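Local structure of putative antioxidant defense protein Mlr4105 (Mesorhizobium loti, 3C1L) at residues 109-113 and 124-128; 119-123 and 145-150; 77-81 and 127-132. The protein probably acts in antioxidant defence with a peroxiredoxin-like activity, as a helical member of the AhpD-like carboxymuconolactone decarboxylase group. All blocks are in the same frame, centred on the assembly; numbering follows the deposited sequence.

Contact 1: residues 109-113 and 124-128; sequences MNFRA and LEFAV
Phe111, in the 3-10 turn 111-113 that follows helix 101-109, comes up against Leu124 on helix 118-132 with their CA atoms 8.2 Å apart. The ring of Phe111 is the wedge. With CG lodged between the backbone N and the carbonyl carbon (chi1 77°), it is thrown across to the helix and lies flat between two aliphatic groups. On one face sits CB of Leu124, 4.1 Å from the ring centroid in a CH-pi contact, and on the opposite face CG of its own neighbour Arg112. Val128 meets the ring obliquely, CG2 lying 3.6 Å from Phe111 CE2, while the carboxylate of Glu125 brings OE2 to the ring edge near CZ.

Arg112 does not form a salt bridge with Glu125: its NE stays 4.1 Å from OE2. Water 1 spans the gap instead, accepting from Arg112 NE at 3.2 Å and donating weakly to Glu125 OE2. Asn110 steadies the arginine, since its OD1 accepts both Arg112 N, an Asx turn, and Arg112 NH1, at 3.0 Å. The two donors arrive from opposite faces of the amide.

Beyond the contact, the amide nitrogen of Asn110 is bonded to carbonyls of two neighbouring subunits. Leu124, Ala127 and Val128 lean on helix 67-80, and Phe126 packs between helices 139-147 and 152-175.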
loop_
_atom_site.group_PDB
_atom_site.type_symbol
_atom_site.label_atom_id
_atom_site.label_comp_id
_atom_site.label_asym_id
_atom_site.label_seq_id
_atom_site.Cartn_x
_atom_site.Cartn_y
_atom_site.Cartn_z
HETATM N N MSE B 109 -19.855 1.251 6.353
HETATM C CA MSE B 109 -18.789 0.904 7.309
HETATM C C MSE B 109 -17.953 -0.283 6.841
HETATM O O MSE B 109 -16.741 -0.205 6.820
HETATM C CB MSE B 109 -19.405 0.620 8.667
HETATM C CG MSE B 109 -20.030 1.859 9.323
HETATM SE SE MSE B 109 -21.181 1.522 10.808
HETATM C CE MSE B 109 -21.475 3.331 11.446
ATOM N N ASN B 110 -18.614 -1.383 6.483
ATOM C CA ASN B 110 -17.954 -2.601 6.018
ATOM C C ASN B 110 -19.016 -3.568 5.632
ATOM O O ASN B 110 -19.686 -4.157 6.482
ATOM C CB ASN B 110 -17.071 -3.234 7.104
ATOM C CG ASN B 110 -16.084 -4.229 6.554
ATOM O OD1 ASN B 110 -16.371 -4.973 5.611
ATOM N ND2 ASN B 110 -14.897 -4.264 7.167
ATOM N N PHE B 111 -19.204 -3.687 4.327
ATOM C CA PHE B 111 -20.212 -4.567 3.743
ATOM C C PHE B 111 -20.055 -6.040 4.090
ATOM O O PHE B 111 -21.006 -6.797 3.983
ATOM C CB PHE B 111 -20.219 -4.411 2.217
ATOM C CG PHE B 111 -19.082 -5.105 1.528
ATOM C CD1 PHE B 111 -19.140 -6.450 1.281
ATOM C CD2 PHE B 111 -17.946 -4.411 1.155
ATOM C CE1 PHE B 111 -18.104 -7.105 0.674
ATOM C CE2 PHE B 111 -16.912 -5.073 0.534
ATOM C CZ PHE B 111 -16.989 -6.416 0.294
ATOM N N ARG B 112 -18.853 -6.446 4.490
ATOM C CA ARG B 112 -18.607 -7.822 4.897
ATOM C C ARG B 112 -19.379 -8.206 6.157
ATOM O O ARG B 112 -19.594 -9.391 6.397
ATOM C CB ARG B 112 -17.112 -8.049 5.129
ATOM C CG ARG B 112 -16.312 -7.883 3.852
ATOM C CD ARG B 112 -14.826 -7.901 4.131
ATOM N NE ARG B 112 -14.131 -7.459 2.935
ATOM C CZ ARG B 112 -13.902 -6.193 2.608
ATOM N NH1 ARG B 112 -14.281 -5.212 3.405
ATOM N NH2 ARG B 112 -13.283 -5.924 1.473
ATOM N N ALA B 113 -19.784 -7.210 6.947
ATOM C CA ALA B 113 -20.660 -7.423 8.119
ATOM C C ALA B 113 -22.130 -7.669 7.736
ATOM O O ALA B 113 -22.904 -8.062 8.555
ATOM C CB ALA B 113 -20.555 -6.224 9.098
ATOM N N LEU B 124 -19.657 -7.121 -5.098
ATOM C CA LEU B 124 -19.023 -6.163 -4.251
ATOM C C LEU B 124 -17.553 -6.507 -4.156
ATOM O O LEU B 124 -16.726 -5.620 -4.156
ATOM C CB LEU B 124 -19.701 -6.142 -2.857
ATOM C CG LEU B 124 -21.105 -5.486 -2.730
ATOM C CD1 LEU B 124 -21.546 -5.300 -1.260
ATOM C CD2 LEU B 124 -21.195 -4.164 -3.447
ATOM N N GLU B 125 -17.214 -7.787 -4.106
ATOM C CA GLU B 125 -15.797 -8.142 -4.104
ATOM C C GLU B 125 -15.123 -7.745 -5.429
ATOM O O GLU B 125 -13.977 -7.266 -5.419
ATOM C CB GLU B 125 -15.583 -9.629 -3.789
ATOM C CG GLU B 125 -15.975 -10.042 -2.337
ATOM C CD GLU B 125 -15.004 -9.572 -1.247
ATOM O OE1 GLU B 125 -14.054 -8.799 -1.557
ATOM O OE2 GLU B 125 -15.197 -9.982 -0.062
ATOM N N PHE B 126 -15.823 -7.904 -6.559
ATOM C CA PHE B 126 -15.262 -7.397 -7.819
ATOM C C PHE B 126 -15.028 -5.846 -7.763
ATOM O O PHE B 126 -13.947 -5.330 -8.104
ATOM C CB PHE B 126 -16.144 -7.770 -8.963
ATOM C CG PHE B 126 -15.607 -7.394 -10.295
ATOM C CD1 PHE B 126 -14.611 -8.161 -10.897
ATOM C CD2 PHE B 126 -16.122 -6.296 -10.983
ATOM C CE1 PHE B 126 -14.103 -7.837 -12.142
ATOM C CE2 PHE B 126 -15.601 -5.929 -12.245
ATOM C CZ PHE B 126 -14.596 -6.720 -12.834
ATOM N N ALA B 127 -16.049 -5.124 -7.326
ATOM C CA ALA B 127 -15.970 -3.646 -7.144
ATOM C C ALA B 127 -14.795 -3.211 -6.246
ATOM O O ALA B 127 -14.132 -2.215 -6.539
ATOM C CB ALA B 127 -17.288 -3.115 -6.594
ATOM N N VAL B 128 -14.561 -3.920 -5.140
ATOM C CA VAL B 128 -13.402 -3.684 -4.262
ATOM C C VAL B 128 -12.087 -3.836 -5.001
ATOM O O VAL B 128 -11.260 -2.937 -4.974
ATOM C CB VAL B 128 -13.343 -4.648 -3.033
ATOM C CG1 VAL B 128 -12.002 -4.535 -2.361
ATOM C CG2 VAL B 128 -14.450 -4.344 -2.038
HETATM O O HOH W 1 -12.582 -10.217 2.215
#

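Contact 2: residues 119-123 and 145-150; sequences RQTAM and LRKAGF
Phe150 points CE1 at one face of the Arg119 guanidinium, toward its rim, with the two planes 42° apart, so this is not a parallel stack. NH1 comes within 3.4 Å of Phe150 CE1, and the aliphatic part of the arginine takes part as well, CG lying 3.5 Å from Phe150 CZ. The side chain gets there by leaving its helix with CG opposite the backbone N (chi1 180°) and running extended to NE, so that it crosses the phenylalanine at about a right angle. Water 2 sits over the centre of one ring face and joins the two segments: it accepts from Arg119 NH1 at 3.0 Å and donates to Ala148 O at 2.6 Å. NH2 is bonded to Gly64 O, which ties the same guanidinium to a further loop. With an alanine here in place of Arg119, the corner of the Phe150 ring would probably lose its cover, and water 2 and Gly64 O would each lose the N-H that this guanidinium gives them.

Alongside this, the packing is mostly between aliphatic groups. The methyls of Ala122 and Ala148 meet at 3.5 Å, bringing the helix and the turn close together, and Leu145 pushes CD2 against the backbone carbonyl of Ala122. Met123 touches Phe150 with CB near CZ, while the selenium of Met123, a selenomethionine in this crystal, lies 5.5 Å from the ring centroid in an oblique Met-aromatic contact, and the side chain leads away to helix 67-80.

On the second segment, helix 139-147 ends in a Schellman motif, with Gly149 at positive phi and Gly149 N and Phe150 N bonded back to Arg146 O and Leu145 O. A Schellman turn with glycine at positive phi is a classic helix C-cap; here the residue after it, Phe150, packs on helix 118-132 in an all-helical AhpD-like subunit.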
loop_
_atom_site.group_PDB
_atom_site.type_symbol
_atom_site.label_atom_id
_atom_site.label_comp_id
_atom_site.label_asym_id
_atom_site.label_seq_id
_atom_site.Cartn_x
_atom_site.Cartn_y
_atom_site.Cartn_z
ATOM N N ARG B 119 -24.360 -13.831 -4.698
ATOM C CA ARG B 119 -24.435 -12.891 -5.816
ATOM C C ARG B 119 -23.959 -11.481 -5.414
ATOM O O ARG B 119 -23.103 -10.865 -6.104
ATOM C CB ARG B 119 -25.870 -12.824 -6.300
ATOM C CG ARG B 119 -26.149 -11.895 -7.450
ATOM C CD ARG B 119 -27.636 -11.700 -7.599
ATOM N NE ARG B 119 -27.984 -10.419 -8.177
ATOM C CZ ARG B 119 -28.126 -10.189 -9.482
ATOM N NH1 ARG B 119 -27.937 -11.144 -10.383
ATOM N NH2 ARG B 119 -28.448 -8.976 -9.890
ATOM N N GLN B 120 -24.500 -10.964 -4.314
ATOM C CA GLN B 120 -24.137 -9.615 -3.835
ATOM C C GLN B 120 -22.689 -9.521 -3.366
ATOM O O GLN B 120 -22.006 -8.533 -3.630
ATOM C CB GLN B 120 -25.054 -9.173 -2.707
ATOM C CG GLN B 120 -26.500 -8.912 -3.140
ATOM C CD GLN B 120 -27.458 -8.852 -1.940
ATOM O OE1 GLN B 120 -27.315 -9.580 -0.965
ATOM N NE2 GLN B 120 -28.454 -7.994 -2.034
ATOM N N THR B 121 -22.235 -10.555 -2.660
ATOM C CA THR B 121 -20.843 -10.701 -2.297
ATOM C C THR B 121 -19.916 -10.700 -3.540
ATOM O O THR B 121 -18.913 -10.016 -3.538
ATOM C CB THR B 121 -20.626 -11.950 -1.424
ATOM O OG1 THR B 121 -21.450 -11.842 -0.259
ATOM C CG2 THR B 121 -19.163 -12.138 -0.998
ATOM N N ALA B 122 -20.217 -11.478 -4.564
ATOM C CA ALA B 122 -19.354 -11.553 -5.721
ATOM C C ALA B 122 -19.214 -10.198 -6.427
ATOM O O ALA B 122 -18.135 -9.829 -6.874
ATOM C CB ALA B 122 -19.828 -12.636 -6.689
HETATM N N MSE B 123 -20.334 -9.482 -6.495
HETATM C CA MSE B 123 -20.449 -8.181 -7.102
HETATM C C MSE B 123 -19.577 -7.122 -6.423
HETATM O O MSE B 123 -18.825 -6.382 -7.080
HETATM C CB MSE B 123 -21.937 -7.787 -7.020
HETATM C CG MSE B 123 -22.260 -6.406 -7.490
HETATM SE SE MSE B 123 -24.189 -6.189 -7.465
HETATM C CE MSE B 123 -24.378 -5.967 -5.470
ATOM N N LEU B 145 -17.511 -13.710 -11.443
ATOM C CA LEU B 145 -18.828 -13.083 -11.583
ATOM C C LEU B 145 -19.775 -14.002 -12.355
ATOM O O LEU B 145 -20.974 -14.134 -11.999
ATOM C CB LEU B 145 -18.767 -11.712 -12.286
ATOM C CG LEU B 145 -18.174 -10.548 -11.470
ATOM C CD1 LEU B 145 -17.960 -9.231 -12.305
ATOM C CD2 LEU B 145 -18.982 -10.284 -10.252
ATOM N N ARG B 146 -19.281 -14.614 -13.427
ATOM C CA ARG B 146 -20.096 -15.587 -14.157
ATOM C C ARG B 146 -20.551 -16.766 -13.317
ATOM O O ARG B 146 -21.699 -17.163 -13.413
ATOM C CB ARG B 146 -19.402 -16.098 -15.385
ATOM C CG ARG B 146 -19.200 -15.069 -16.456
ATOM C CD ARG B 146 -18.856 -15.770 -17.734
ATOM N NE ARG B 146 -18.447 -14.803 -18.723
ATOM C CZ ARG B 146 -17.201 -14.405 -18.932
ATOM N NH1 ARG B 146 -16.167 -14.954 -18.290
ATOM N NH2 ARG B 146 -16.984 -13.483 -19.840
ATOM N N LYS B 147 -19.675 -17.305 -12.479
ATOM C CA LYS B 147 -20.075 -18.342 -11.499
ATOM C C LYS B 147 -21.181 -17.858 -10.536
ATOM O O LYS B 147 -21.951 -18.668 -10.034
ATOM C CB LYS B 147 -18.872 -18.807 -10.650
ATOM C CG LYS B 147 -17.829 -19.460 -11.440
ATOM C CD LYS B 147 -16.732 -20.099 -10.583
ATOM C CE LYS B 147 -15.579 -20.522 -11.512
ATOM N NZ LYS B 147 -14.494 -21.326 -10.859
ATOM N N ALA B 148 -21.248 -16.554 -10.262
ATOM C CA ALA B 148 -22.286 -15.998 -9.377
ATOM C C ALA B 148 -23.612 -15.725 -10.133
ATOM O O ALA B 148 -24.611 -15.304 -9.524
ATOM C CB ALA B 148 -21.760 -14.749 -8.708
ATOM N N GLY B 149 -23.625 -15.983 -11.449
ATOM C CA GLY B 149 -24.830 -15.901 -12.276
ATOM C C GLY B 149 -24.922 -14.676 -13.209
ATOM O O GLY B 149 -25.904 -14.517 -13.926
ATOM N N PHE B 150 -23.893 -13.835 -13.235
ATOM C CA PHE B 150 -23.967 -12.551 -13.966
ATOM C C PHE B 150 -23.708 -12.776 -15.444
ATOM O O PHE B 150 -22.860 -13.600 -15.804
ATOM C CB PHE B 150 -22.985 -11.539 -13.415
ATOM C CG PHE B 150 -23.366 -11.002 -12.058
ATOM C CD1 PHE B 150 -24.497 -10.204 -11.908
ATOM C CD2 PHE B 150 -22.580 -11.286 -10.933
ATOM C CE1 PHE B 150 -24.841 -9.702 -10.647
ATOM C CE2 PHE B 150 -22.906 -10.808 -9.699
ATOM C CZ PHE B 150 -24.050 -10.007 -9.547
HETATM O O HOH W 2 -26.480 -13.731 -10.285
#

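Contact 3: residues 77-81 and 127-132; sequences VSSIN and AVKLTE
Ile80 reaches over the helix opposite, its CD1 methyl 3.7 Å from Val128 CG2 and its CG2 meeting Thr131 CG2 tip to tip, also at 3.7 Å. This is helix-to-helix packing inside the AhpD-like fold, pressing the end of helix 67-80 onto the last turns of helix 118-132. The isoleucine holds CG1 beside its backbone N (chi1 -66°), which leaves its two branches to span Val128, Thr131 and the CG of Glu132. One turn back, both methyls of Val77 rest against Thr131 OG1, CG2 the nearer at 3.5 Å, and CG2 also lies 4.3 Å from Ala127 CB.

The amide of Asn81 packs against the threonine methyl, OD1 lying 3.7 Å from Thr131 CG2. Water 3 lies between OD1 and Thr131 O, while ND2 is bonded to Asn169 and Asn166 of helix 152-175. At the other border the carboxylate of Glu132 forms a salt bridge with Lys136 of the third subunit, and Arg170 of the fourth subunit binds Thr131 O.

Thr131 OG1, though set beside the two methyls of Val77, is satisfied: it receives a bond from Asn166 ND2 and donates to Ala127 O at 2.7 Å, across the carbonyl plane from Thr131 N.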
loop_
_atom_site.group_PDB
_atom_site.type_symbol
_atom_site.label_atom_id
_atom_site.label_comp_id
_atom_site.label_asym_id
_atom_site.label_seq_id
_atom_site.Cartn_x
_atom_site.Cartn_y
_atom_site.Cartn_z
ATOM N N VAL B 77 -17.710 1.243 -2.926
ATOM C CA VAL B 77 -16.604 1.944 -3.516
ATOM C C VAL B 77 -16.275 3.244 -2.757
ATOM O O VAL B 77 -15.141 3.506 -2.445
ATOM C CB VAL B 77 -16.899 2.319 -4.965
ATOM C CG1 VAL B 77 -15.812 3.331 -5.479
ATOM C CG2 VAL B 77 -17.034 1.089 -5.789
ATOM N N SER B 78 -17.305 4.027 -2.459
ATOM C CA SER B 78 -17.204 5.262 -1.673
ATOM C C SER B 78 -16.657 5.072 -0.256
ATOM O O SER B 78 -16.000 5.985 0.299
ATOM C CB SER B 78 -18.588 5.917 -1.587
ATOM O OG SER B 78 -19.066 6.297 -2.855
ATOM N N SER B 79 -16.919 3.898 0.317
ATOM C CA SER B 79 -16.377 3.499 1.622
ATOM C C SER B 79 -14.867 3.270 1.581
ATOM O O SER B 79 -14.110 3.749 2.409
ATOM C CB SER B 79 -17.027 2.201 2.084
ATOM O OG SER B 79 -16.617 1.948 3.409
ATOM N N ILE B 80 -14.425 2.567 0.562
ATOM C CA ILE B 80 -12.983 2.368 0.316
ATOM C C ILE B 80 -12.243 3.694 0.128
ATOM O O ILE B 80 -11.149 3.856 0.649
ATOM C CB ILE B 80 -12.797 1.470 -0.894
ATOM C CG1 ILE B 80 -13.328 0.065 -0.585
ATOM C CG2 ILE B 80 -11.359 1.307 -1.254
ATOM C CD1 ILE B 80 -13.535 -0.780 -1.802
ATOM N N ASN B 81 -12.846 4.646 -0.583
ATOM C CA ASN B 81 -12.181 5.910 -0.912
ATOM C C ASN B 81 -12.494 7.002 0.094
ATOM O O ASN B 81 -12.005 8.115 -0.020
ATOM C CB ASN B 81 -12.555 6.377 -2.311
ATOM C CG ASN B 81 -12.055 5.441 -3.429
ATOM O OD1 ASN B 81 -10.961 4.838 -3.364
ATOM N ND2 ASN B 81 -12.818 5.391 -4.495
ATOM N N ALA B 127 -16.049 -5.124 -7.326
ATOM C CA ALA B 127 -15.970 -3.646 -7.144
ATOM C C ALA B 127 -14.795 -3.211 -6.246
ATOM O O ALA B 127 -14.132 -2.215 -6.539
ATOM C CB ALA B 127 -17.288 -3.115 -6.594
ATOM N N VAL B 128 -14.561 -3.920 -5.140
ATOM C CA VAL B 128 -13.402 -3.684 -4.262
ATOM C C VAL B 128 -12.087 -3.836 -5.001
ATOM O O VAL B 128 -11.260 -2.937 -4.974
ATOM C CB VAL B 128 -13.343 -4.648 -3.033
ATOM C CG1 VAL B 128 -12.002 -4.535 -2.361
ATOM C CG2 VAL B 128 -14.450 -4.344 -2.038
ATOM N N LYS B 129 -11.931 -4.938 -5.730
ATOM C CA LYS B 129 -10.707 -5.161 -6.544
ATOM C C LYS B 129 -10.537 -4.133 -7.668
ATOM O O LYS B 129 -9.479 -3.608 -7.881
ATOM C CB LYS B 129 -10.656 -6.590 -7.144
ATOM C CG LYS B 129 -9.275 -6.893 -7.704
ATOM C CD LYS B 129 -9.054 -8.286 -8.077
ATOM C CE LYS B 129 -7.653 -8.449 -8.632
ATOM N NZ LYS B 129 -7.483 -9.842 -9.169
ATOM N N LEU B 130 -11.600 -3.823 -8.378
ATOM C CA LEU B 130 -11.546 -2.758 -9.397
ATOM C C LEU B 130 -11.217 -1.370 -8.762
ATOM O O LEU B 130 -10.656 -0.519 -9.424
ATOM C CB LEU B 130 -12.868 -2.657 -10.181
ATOM C CG LEU B 130 -12.815 -1.845 -11.478
ATOM C CD1 LEU B 130 -11.848 -2.545 -12.451
ATOM C CD2 LEU B 130 -14.156 -1.733 -12.038
ATOM N N THR B 131 -11.584 -1.159 -7.509
ATOM C CA THR B 131 -11.320 0.139 -6.801
ATOM C C THR B 131 -9.887 0.225 -6.285
ATOM O O THR B 131 -9.221 1.279 -6.389
ATOM C CB THR B 131 -12.318 0.374 -5.651
ATOM O OG1 THR B 131 -13.644 0.446 -6.197
ATOM C CG2 THR B 131 -12.035 1.670 -4.879
ATOM N N GLU B 132 -9.395 -0.874 -5.737
ATOM C CA GLU B 132 -8.056 -0.899 -5.116
ATOM C C GLU B 132 -6.902 -1.246 -6.046
ATOM O O GLU B 132 -5.774 -0.801 -5.846
ATOM C CB GLU B 132 -8.021 -1.879 -3.955
ATOM C CG GLU B 132 -9.011 -1.580 -2.819
ATOM C CD GLU B 132 -9.010 -2.646 -1.720
ATOM O OE1 GLU B 132 -8.479 -3.800 -1.894
ATOM O OE2 GLU B 132 -9.601 -2.324 -0.681
HETATM O O HOH W 3 -9.585 3.937 -5.407
#

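How the contacts relate
Of the segments in these contacts, the end of helix 67-80 comes first, and contact 3 returns to it only after 45 intervening residues, closing the longest of the three loops. Contact 1 begins inside that span and ends on the same stretch of helix 118-132, as the shortest closure; the two share Ala127 and Val128, and their centres are about 8 Å apart. Contact 2 crosses both, starting between the segments of each and running on to the end of helix 139-147. Phe126 CG of contact 1 touches Leu145 CD1 of contact 2 at 3.6 Å. Helix 118-132 is thus common to all three, packed in turn against the C-terminal end of helix 139-147 and the turn beyond it, the turn after helix 101-109, and helix 67-80.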